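Local coordinates for protein dihydropteroate synthase (Mycobacterium smegmatis, PDB 6OMZ) that probably catalyses the condensation of para-aminobenzoate with 6-hydroxymethyl-7,8-dihydropterin diphosphate to form 7,8-dihydropteroate, the immediate precursor of folate derivatives, at residues Val270-Val273 and Gln274-Val277; Thr242-Pro246 and Asp247-Thr251; Pro213-Val216 and Ala217-Val220; Lys281-Gly284 and Ala285-Gly289. The protein carries 1 engineered substitution. All coordinates share one frame; numbering follows the deposited sequence.

How the contacts relate
All four contacts are local turns and helix ends in the loops and helices of a TIM barrel. Contact 1, partly buried at the end of strand 267-270, reaches the bound pterin phosphate; contacts 2, 3 and 4 lie at the surface. Contacts 1 and 4 share helix 273-287, one at its start and the other at its end. Contact 2 leads into helix 250-262 and touches contact 1 where Glu250 packs on Asp272. The chemistry changes with place: a carboxylate caps backbone N-H in contact 1, arginine guanidinium groups donate to backbone carbonyls in contact 2, and hydroxyls give second bonds to carbonyls at the helix ends of contacts 3 and 4.

Contact 1: Val270-Val273 and Gln274-Val277; sequences VHDV and QASV. With PMM (pterin-6-yl-methyl-monophosphate), chain D.
Asp272 caps Ala275 in an unusual way: the amide N-H of Ala275 meets OD1 of Asp272 from above the carboxylate plane, 61° out of it. The bond is nonetheless a good one, with Ala275 N 3.0 Å from Asp272 OD1. It makes Asp272 the N-cap of helix 273-287, which follows the eighth strand, 267-270, of this TIM barrel. CG of Asp272 stands anti to the backbone N (chi1 -168°), and this swings the carboxylate beside the first turn, with CG resting 3.5 Å from CB of Ala275. The next N-H is held more loosely, since Ser276 N gives Asp272 O only a weak bond of 3.4 Å. A water bridges that corner: it donates to Asp272 O and is also hydrogen-bonded to Ser276 OG, a hydroxyl that has a further partner in Ser257 OG of helix 250-262. CG1 of Val270 packs 3.6 Å from Ser276 OG. The first strong i to i+4 bond runs from Val277 N to Val273 O, and the two valines lie side by side, with CG1 of Val273 3.8 Å from CG2 of Val277. Val273 also packs on Val24 of strand 23-29. Just before the cap, His271 lines the pterin pocket. Its backbone N is hydrogen-bonded to Ser227 OG, while the phosphate lies at the ring edge, where NE2 of His271 donates to O1P of pterin-6-yl-methyl-monophosphate at 2.6 Å.

Contact 2: Thr242-Pro246 and Asp247-Thr251; sequences TPRPP and DGRET
The turn leading into helix 250-262, in the segment between strands seven and eight of the TIM barrel, is tied together mainly by Arg249, whose side chain folds back beside Pro246 and grips the carbonyl of Arg244. NE and NH2 of Arg249 both donate to Arg244 O, each at 2.8 Å, in a side-on grip by two nitrogens on one oxygen. That oxygen lies almost in the guanidinium plane, only 4° out of it. CA of Pro246 lies over one face of the same guanidinium, 3.4 Å above the plane and offset toward the rim. From CG to NE the chain is extended, which carries the guanidinium back past Pro246. Arg244 answers in the other direction: bent at chi2 and chi3, it brings NH1 to Gly248 O at 3.0 Å, on a lone pair in the carbonyl plane. The backbone itself winds tightly, with Gly248 N on Pro245 O at 2.9 Å and Arg249 N on Pro246 O at 3.0 Å. Arg228 meets the turn from outside: it forms salt bridges with Asp247 and Glu250, and its carbonyl accepts from Arg249 NH1, a bond that with the NE and NH2 pair should restrict the rotation of the guanidinium. Successive bonds between residues three apart, through Pro246 and Asp247, are the mark of a 3-10 turn, here just ahead of helix 250-262, with Arg249 at its N-cap.

Contact 3: Pro213-Val216 and Ala217-Val220; sequences PDLV and ATGV
Peptide carbonyls are the flat groups that matter here, and that of Leu215 is approached by Thr218 in two ways. Thr218 N sits above the carbonyl plane, 64° out of it, 3.1 Å from Leu215 O. Thr218 OG1 instead meets Leu215 O nearly end-on, at 2.8 Å, and donates its proton there. The carbonyl of Val216 is likewise met from above its plane, by Gly219 N at 3.1 Å, which closes a type I beta turn from Val216 to Gly219. Together these bonds finish helix 212-216 and lead into the loop before strand 223-224. The last regular helical bond of the set runs from Ala217 N to Pro213 O at 2.8 Å. CB of Ala217 lies 3.3 Å from Pro213 O. Thr218 has its hydroxyl between its own backbone N and carbonyl carbon (chi1 67°), a placement that lets OG1 serve both directions of the chain: besides giving to Leu215 O, it accepts from Val220 N at 3.1 Å, forming an ST turn. Gly219 takes a positive phi of 82° at this bend. A water donates to both Val216 O and Val220 O and bridges the two carbonyls. Leu215 and Thr218 pack on Arg170 of helix 165-182 and on Ile192 of strand 190-193, setting this surface turn against the barrel. The carbonyls of Leu215 and Val216 are therefore satisfied without another helical turn: a threonine hydroxyl and a water add to the backbone donors Thr218 N and Gly219 N, and the hydroxyl, having given its own proton, is well placed to receive the amide of Val220.

Contact 4: Lys281-Gly284 and Ala285-Gly289; sequences KVLG and AWTSG. With EDO (1,2-ethanediol), chain F.
Thr287 and Leu283 meet through a doubly gripped carbonyl: OG1 of Thr287 donates to Leu283 O at 2.8 Å and Thr287 N at 3.0 Å, from opposite faces of the carbonyl plane. Ser288 repeats the pattern one residue on, with OG at 3.0 Å and N at 3.2 Å from Gly284 O, again from opposite faces. In each case a hydroxyl adds to the ordinary helical bond, and the torsions bring it there: both Thr287 OG1 (chi1 -63°) and Ser288 OG (chi1 65°) stand beside their own backbone N, which lets each return to the carbonyl one turn back that this N also reaches. Ser288 is also where the chain leaves helical geometry, so these two carbonyls belong to the last turn of helix 273-287. Behind them the helix is regular, Trp286 N bonding to Val282 O at 2.9 Å and Ala285 N to Lys281 O at the same length. Lys281 extends its chain to an ethanediol, probably from the crystallisation liquor, with NZ 2.8 Å from its O2. Against helix 250-262, Leu283 packs on Val258, Ala261 and Met262, joining the end of the C-terminal helix to its neighbour around the barrel.

Contact 1: Val270-Val273 and Gln274-Val277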
loop_
_atom_site.group_PDB
_atom_site.type_symbol
_atom_site.label_atom_id
_atom_site.label_comp_id
_atom_site.label_asym_id
_atom_site.label_seq_id
_atom_site.Cartn_x
_atom_site.Cartn_y
_atom_site.Cartn_z
ATOM N N VAL A 270 -2.978 2.941 -4.948
ATOM C CA VAL A 270 -4.319 3.409 -5.294
ATOM C C VAL A 270 -5.151 2.290 -5.911
ATOM O O VAL A 270 -4.637 1.363 -6.542
ATOM C CB VAL A 270 -4.289 4.618 -6.268
ATOM C CG1 VAL A 270 -3.513 5.812 -5.650
ATOM C CG2 VAL A 270 -3.670 4.210 -7.612
ATOM N N HIS A 271 -6.464 2.405 -5.744
ATOM C CA HIS A 271 -7.383 1.528 -6.459
ATOM C C HIS A 271 -7.695 2.076 -7.847
ATOM O O HIS A 271 -7.725 1.324 -8.831
ATOM C CB HIS A 271 -8.674 1.364 -5.651
ATOM C CG HIS A 271 -8.466 0.725 -4.313
ATOM N ND1 HIS A 271 -8.531 -0.638 -4.128
ATOM C CD2 HIS A 271 -8.184 1.261 -3.101
ATOM C CE1 HIS A 271 -8.311 -0.916 -2.853
ATOM N NE2 HIS A 271 -8.093 0.217 -2.209
ATOM N N ASP A 272 -7.970 3.379 -7.938
ATOM C CA ASP A 272 -8.359 4.012 -9.203
ATOM C C ASP A 272 -7.087 4.541 -9.841
ATOM O O ASP A 272 -6.684 5.688 -9.633
ATOM C CB ASP A 272 -9.383 5.121 -8.976
ATOM C CG ASP A 272 -10.026 5.617 -10.271
ATOM O OD1 ASP A 272 -9.428 5.460 -11.360
ATOM O OD2 ASP A 272 -11.147 6.174 -10.190
ATOM N N VAL A 273 -6.440 3.683 -10.624
ATOM C CA VAL A 273 -5.187 4.071 -11.266
ATOM C C VAL A 273 -5.424 5.187 -12.281
ATOM O O VAL A 273 -4.677 6.169 -12.327
ATOM C CB VAL A 273 -4.524 2.828 -11.887
ATOM C CG1 VAL A 273 -3.401 3.221 -12.845
ATOM C CG2 VAL A 273 -3.986 1.930 -10.757
ATOM N N GLN A 274 -6.489 5.078 -13.074
ATOM C CA GLN A 274 -6.755 6.089 -14.092
ATOM C C GLN A 274 -6.861 7.485 -13.487
ATOM O O GLN A 274 -6.324 8.452 -14.041
ATOM C CB GLN A 274 -8.029 5.741 -14.853
ATOM C CG GLN A 274 -8.356 6.786 -15.921
ATOM C CD GLN A 274 -9.593 6.436 -16.728
ATOM O OE1 GLN A 274 -10.694 6.915 -16.449
ATOM N NE2 GLN A 274 -9.415 5.602 -17.736
ATOM N N ALA A 275 -7.531 7.614 -12.345
ATOM C CA ALA A 275 -7.706 8.944 -11.765
ATOM C C ALA A 275 -6.382 9.522 -11.279
ATOM O O ALA A 275 -6.102 10.707 -11.494
ATOM C CB ALA A 275 -8.733 8.892 -10.634
ATOM N N SER A 276 -5.544 8.708 -10.629
ATOM C CA SER A 276 -4.260 9.231 -10.174
ATOM C C SER A 276 -3.308 9.476 -11.340
ATOM O O SER A 276 -2.520 10.426 -11.296
ATOM C CB SER A 276 -3.629 8.285 -9.152
ATOM O OG SER A 276 -4.136 8.540 -7.846
ATOM N N VAL A 277 -3.367 8.643 -12.383
ATOM C CA VAL A 277 -2.531 8.884 -13.558
ATOM C C VAL A 277 -2.971 10.164 -14.267
ATOM O O VAL A 277 -2.132 10.977 -14.669
ATOM C CB VAL A 277 -2.546 7.661 -14.495
ATOM C CG1 VAL A 277 -1.859 7.990 -15.827
ATOM C CG2 VAL A 277 -1.836 6.490 -13.836
HETATM N N5 PMM D . -3.672 -0.116 2.885
HETATM C C6 PMM D . -4.302 -1.303 2.796
HETATM C C7 PMM D . -3.611 -2.442 2.420
HETATM N N8 PMM D . -2.301 -2.479 2.151
HETATM N N1 PMM D . -0.329 -1.364 2.045
HETATM C C2 PMM D . 0.376 -0.244 2.182
HETATM N N2 PMM D . 1.702 -0.273 2.021
HETATM N N3 PMM D . -0.187 0.956 2.515
HETATM C C4 PMM D . -1.528 1.159 2.759
HETATM O O4 PMM D . -1.959 2.276 3.029
HETATM C C4A PMM D . -2.353 -0.062 2.640
HETATM C C8A PMM D . -1.686 -1.294 2.272
HETATM C C9 PMM D . -5.738 -1.344 3.232
HETATM O O10 PMM D . -6.559 -0.620 2.277
HETATM P PA PMM D . -7.348 -1.229 0.987
HETATM O O1P PMM D . -7.976 -0.055 0.330
HETATM O O2P PMM D . -6.341 -1.923 0.067
HETATM O O3P PMM D . -8.367 -2.248 1.482
HETATM O O HOH W 1 -6.441 7.203 -7.530
#

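Contact 2: Thr242-Pro246 and Asp247-Thr251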
loop_
_atom_site.group_PDB
_atom_site.type_symbol
_atom_site.label_atom_id
_atom_site.label_comp_id
_atom_site.label_asym_id
_atom_site.label_seq_id
_atom_site.Cartn_x
_atom_site.Cartn_y
_atom_site.Cartn_z
ATOM N N THR A 242 -23.081 12.755 7.475
ATOM C CA THR A 242 -22.925 11.492 6.761
ATOM C C THR A 242 -21.608 11.492 5.991
ATOM O O THR A 242 -21.411 12.359 5.129
ATOM C CB THR A 242 -24.092 11.288 5.795
ATOM O OG1 THR A 242 -25.332 11.482 6.490
ATOM C CG2 THR A 242 -24.056 9.885 5.192
ATOM N N PRO A 243 -20.689 10.565 6.259
ATOM C CA PRO A 243 -19.437 10.540 5.491
ATOM C C PRO A 243 -19.697 10.250 4.017
ATOM O O PRO A 243 -20.669 9.586 3.648
ATOM C CB PRO A 243 -18.624 9.419 6.154
ATOM C CG PRO A 243 -19.632 8.598 6.919
ATOM C CD PRO A 243 -20.725 9.539 7.318
ATOM N N ARG A 244 -18.821 10.776 3.174
ATOM C CA ARG A 244 -18.883 10.487 1.743
ATOM C C ARG A 244 -18.597 9.008 1.497
ATOM O O ARG A 244 -17.619 8.476 2.036
ATOM C CB ARG A 244 -17.870 11.349 0.997
ATOM C CG ARG A 244 -17.829 11.138 -0.530
ATOM C CD ARG A 244 -18.985 11.864 -1.254
ATOM N NE ARG A 244 -18.939 13.317 -1.058
ATOM C CZ ARG A 244 -18.137 14.146 -1.734
ATOM N NH1 ARG A 244 -17.300 13.673 -2.651
ATOM N NH2 ARG A 244 -18.168 15.452 -1.493
ATOM N N PRO A 245 -19.409 8.321 0.697
ATOM C CA PRO A 245 -19.168 6.891 0.405
ATOM C C PRO A 245 -17.835 6.686 -0.291
ATOM O O PRO A 245 -17.311 7.620 -0.916
ATOM C CB PRO A 245 -20.341 6.523 -0.516
ATOM C CG PRO A 245 -21.438 7.481 -0.110
ATOM C CD PRO A 245 -20.717 8.777 0.191
ATOM N N PRO A 246 -17.257 5.475 -0.215
ATOM C CA PRO A 246 -15.907 5.264 -0.783
ATOM C C PRO A 246 -15.773 5.649 -2.249
ATOM O O PRO A 246 -14.731 6.194 -2.647
ATOM C CB PRO A 246 -15.677 3.761 -0.571
ATOM C CG PRO A 246 -16.485 3.430 0.640
ATOM C CD PRO A 246 -17.710 4.320 0.588
ATOM N N ASP A 247 -16.806 5.392 -3.064
ATOM C CA ASP A 247 -16.749 5.761 -4.478
ATOM C C ASP A 247 -16.655 7.269 -4.676
ATOM O O ASP A 247 -16.134 7.728 -5.698
ATOM C CB ASP A 247 -17.975 5.223 -5.215
ATOM C CG ASP A 247 -17.842 3.763 -5.584
ATOM O OD1 ASP A 247 -16.767 3.174 -5.339
ATOM O OD2 ASP A 247 -18.818 3.209 -6.131
ATOM N N GLY A 248 -17.162 8.050 -3.735
ATOM C CA GLY A 248 -17.031 9.485 -3.830
ATOM C C GLY A 248 -15.741 10.039 -3.266
ATOM O O GLY A 248 -15.640 11.251 -3.057
ATOM N N ARG A 249 -14.748 9.193 -2.992
ATOM C CA ARG A 249 -13.477 9.643 -2.443
ATOM C C ARG A 249 -12.362 9.666 -3.482
ATOM O O ARG A 249 -11.206 9.899 -3.120
ATOM C CB ARG A 249 -13.054 8.752 -1.263
ATOM C CG ARG A 249 -14.099 8.694 -0.133
ATOM C CD ARG A 249 -13.810 7.659 0.949
ATOM N NE ARG A 249 -15.033 7.427 1.742
ATOM C CZ ARG A 249 -15.151 6.547 2.731
ATOM N NH1 ARG A 249 -14.112 5.797 3.088
ATOM N NH2 ARG A 249 -16.308 6.435 3.381
ATOM N N GLU A 250 -12.673 9.441 -4.758
ATOM C CA GLU A 250 -11.592 9.266 -5.731
ATOM C C GLU A 250 -10.957 10.589 -6.154
ATOM O O GLU A 250 -9.751 10.641 -6.401
ATOM C CB GLU A 250 -12.108 8.514 -6.961
ATOM C CG GLU A 250 -12.661 7.118 -6.650
ATOM C CD GLU A 250 -11.598 6.111 -6.213
ATOM O OE1 GLU A 250 -10.419 6.492 -6.010
ATOM O OE2 GLU A 250 -11.956 4.920 -6.071
ATOM N N THR A 251 -11.734 11.661 -6.294
ATOM C CA THR A 251 -11.089 12.943 -6.573
ATOM C C THR A 251 -10.103 13.296 -5.463
ATOM O O THR A 251 -8.946 13.646 -5.726
ATOM C CB THR A 251 -12.122 14.054 -6.746
ATOM O OG1 THR A 251 -13.056 13.694 -7.775
ATOM C CG2 THR A 251 -11.427 15.368 -7.117
#

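Contact 3: Pro213-Val216 and Ala217-Val220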
loop_
_atom_site.group_PDB
_atom_site.type_symbol
_atom_site.label_atom_id
_atom_site.label_comp_id
_atom_site.label_asym_id
_atom_site.label_seq_id
_atom_site.Cartn_x
_atom_site.Cartn_y
_atom_site.Cartn_z
ATOM N N PRO A 213 7.459 15.565 3.597
ATOM C CA PRO A 213 8.868 15.892 3.304
ATOM C C PRO A 213 9.838 15.432 4.384
ATOM O O PRO A 213 10.950 14.986 4.061
ATOM C CB PRO A 213 8.854 17.423 3.189
ATOM C CG PRO A 213 7.460 17.749 2.773
ATOM C CD PRO A 213 6.588 16.752 3.468
ATOM N N ASP A 214 9.448 15.545 5.659
ATOM C CA ASP A 214 10.291 15.053 6.752
ATOM C C ASP A 214 10.584 13.571 6.581
ATOM O O ASP A 214 11.723 13.122 6.750
ATOM C CB ASP A 214 9.614 15.285 8.106
ATOM C CG ASP A 214 9.712 16.715 8.581
ATOM O OD1 ASP A 214 10.350 17.538 7.890
ATOM O OD2 ASP A 214 9.142 17.013 9.659
ATOM N N LEU A 215 9.555 12.791 6.251
ATOM C CA LEU A 215 9.747 11.354 6.111
ATOM C C LEU A 215 10.537 11.037 4.843
ATOM O O LEU A 215 11.406 10.155 4.845
ATOM C CB LEU A 215 8.380 10.661 6.130
ATOM C CG LEU A 215 8.268 9.178 6.492
ATOM C CD1 LEU A 215 8.775 8.891 7.929
ATOM C CD2 LEU A 215 6.827 8.729 6.347
ATOM N N VAL A 216 10.268 11.769 3.755
ATOM C CA VAL A 216 11.073 11.640 2.541
ATOM C C VAL A 216 12.536 11.963 2.835
ATOM O O VAL A 216 13.457 11.321 2.308
ATOM C CB VAL A 216 10.488 12.544 1.435
ATOM C CG1 VAL A 216 11.423 12.612 0.233
ATOM C CG2 VAL A 216 9.106 12.020 1.024
ATOM N N ALA A 217 12.773 12.934 3.711
ATOM C CA ALA A 217 14.132 13.341 4.039
ATOM C C ALA A 217 14.926 12.262 4.775
ATOM O O ALA A 217 16.139 12.425 4.938
ATOM C CB ALA A 217 14.109 14.625 4.873
ATOM N N THR A 218 14.297 11.164 5.206
ATOM C CA THR A 218 15.079 10.066 5.780
ATOM C C THR A 218 16.018 9.438 4.758
ATOM O O THR A 218 16.974 8.760 5.150
ATOM C CB THR A 218 14.179 8.960 6.349
ATOM O OG1 THR A 218 13.472 8.316 5.278
ATOM C CG2 THR A 218 13.183 9.510 7.377
ATOM N N GLY A 219 15.783 9.662 3.467
ATOM C CA GLY A 219 16.479 8.943 2.424
ATOM C C GLY A 219 15.922 7.567 2.113
ATOM O O GLY A 219 16.415 6.912 1.183
ATOM N N VAL A 220 14.942 7.087 2.875
ATOM C CA VAL A 220 14.271 5.820 2.589
ATOM C C VAL A 220 13.076 6.129 1.698
ATOM O O VAL A 220 12.295 7.034 2.029
ATOM C CB VAL A 220 13.822 5.111 3.880
ATOM C CG1 VAL A 220 13.250 3.728 3.554
ATOM C CG2 VAL A 220 14.994 5.005 4.866
HETATM O O HOH W 2 12.695 9.204 0.587
#

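Contact 4: Lys281-Gly284 and Ala285-Gly289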
loop_
_atom_site.group_PDB
_atom_site.type_symbol
_atom_site.label_atom_id
_atom_site.label_comp_id
_atom_site.label_asym_id
_atom_site.label_seq_id
_atom_site.Cartn_x
_atom_site.Cartn_y
_atom_site.Cartn_z
ATOM N N LYS A 281 -0.562 13.373 -14.758
ATOM C CA LYS A 281 -0.334 13.978 -16.067
ATOM C C LYS A 281 -0.570 15.486 -16.025
ATOM O O LYS A 281 0.129 16.247 -16.711
ATOM C CB LYS A 281 -1.224 13.318 -17.131
ATOM C CG LYS A 281 -0.786 11.890 -17.511
ATOM C CD LYS A 281 -1.752 11.225 -18.502
ATOM C CE LYS A 281 -1.239 9.830 -18.917
ATOM N NZ LYS A 281 -2.280 9.065 -19.651
ATOM N N VAL A 282 -1.567 15.938 -15.255
ATOM C CA VAL A 282 -1.779 17.373 -15.094
ATOM C C VAL A 282 -0.572 18.009 -14.401
ATOM O O VAL A 282 -0.050 19.038 -14.841
ATOM C CB VAL A 282 -3.091 17.646 -14.332
ATOM C CG1 VAL A 282 -3.169 19.105 -13.903
ATOM C CG2 VAL A 282 -4.308 17.261 -15.182
ATOM N N LEU A 283 -0.108 17.395 -13.311
ATOM C CA LEU A 283 1.067 17.918 -12.614
ATOM C C LEU A 283 2.262 18.026 -13.552
ATOM O O LEU A 283 2.968 19.040 -13.556
ATOM C CB LEU A 283 1.409 17.031 -11.415
ATOM C CG LEU A 283 2.658 17.410 -10.626
ATOM C CD1 LEU A 283 2.487 18.792 -10.021
ATOM C CD2 LEU A 283 2.923 16.363 -9.537
ATOM N N GLY A 284 2.509 16.980 -14.344
ATOM C CA GLY A 284 3.632 17.009 -15.268
ATOM C C GLY A 284 3.483 18.065 -16.348
ATOM O O GLY A 284 4.446 18.762 -16.679
ATOM N N ALA A 285 2.275 18.205 -16.908
ATOM C CA ALA A 285 2.069 19.186 -17.971
ATOM C C ALA A 285 2.185 20.609 -17.440
ATOM O O ALA A 285 2.734 21.488 -18.116
ATOM C CB ALA A 285 0.705 18.969 -18.626
ATOM N N TRP A 286 1.674 20.852 -16.232
ATOM C CA TRP A 286 1.818 22.160 -15.594
ATOM C C TRP A 286 3.285 22.489 -15.357
ATOM O O TRP A 286 3.769 23.559 -15.746
ATOM C CB TRP A 286 1.041 22.167 -14.270
ATOM C CG TRP A 286 0.889 23.529 -13.611
ATOM C CD1 TRP A 286 1.893 24.339 -13.121
ATOM C CD2 TRP A 286 -0.340 24.200 -13.331
ATOM N NE1 TRP A 286 1.350 25.483 -12.581
ATOM C CE2 TRP A 286 -0.016 25.424 -12.700
ATOM C CE3 TRP A 286 -1.687 23.895 -13.566
ATOM C CZ2 TRP A 286 -0.992 26.335 -12.296
ATOM C CZ3 TRP A 286 -2.649 24.797 -13.167
ATOM C CH2 TRP A 286 -2.304 26.006 -12.541
ATOM N N THR A 287 4.011 21.563 -14.722
ATOM C CA THR A 287 5.398 21.800 -14.330
ATOM C C THR A 287 6.272 22.169 -15.524
ATOM O O THR A 287 7.114 23.071 -15.435
ATOM C CB THR A 287 5.939 20.548 -13.627
ATOM O OG1 THR A 287 5.183 20.322 -12.435
ATOM C CG2 THR A 287 7.412 20.718 -13.261
ATOM N N SER A 288 6.083 21.489 -16.653
ATOM C CA SER A 288 6.918 21.674 -17.830
ATOM C C SER A 288 6.316 22.647 -18.843
ATOM O O SER A 288 6.823 22.743 -19.967
ATOM C CB SER A 288 7.178 20.323 -18.498
ATOM O OG SER A 288 5.979 19.773 -19.006
ATOM N N GLY A 289 5.282 23.401 -18.452
ATOM C CA GLY A 289 4.527 24.187 -19.417
ATOM C C GLY A 289 5.328 25.258 -20.135
ATOM O O GLY A 289 5.023 25.598 -21.285
HETATM C C1 EDO F . -3.046 5.451 -19.978
HETATM O O1 EDO F . -3.496 6.344 -21.001
HETATM C C2 EDO F . -1.525 5.392 -19.961
HETATM O O2 EDO F . -0.992 6.618 -19.446
#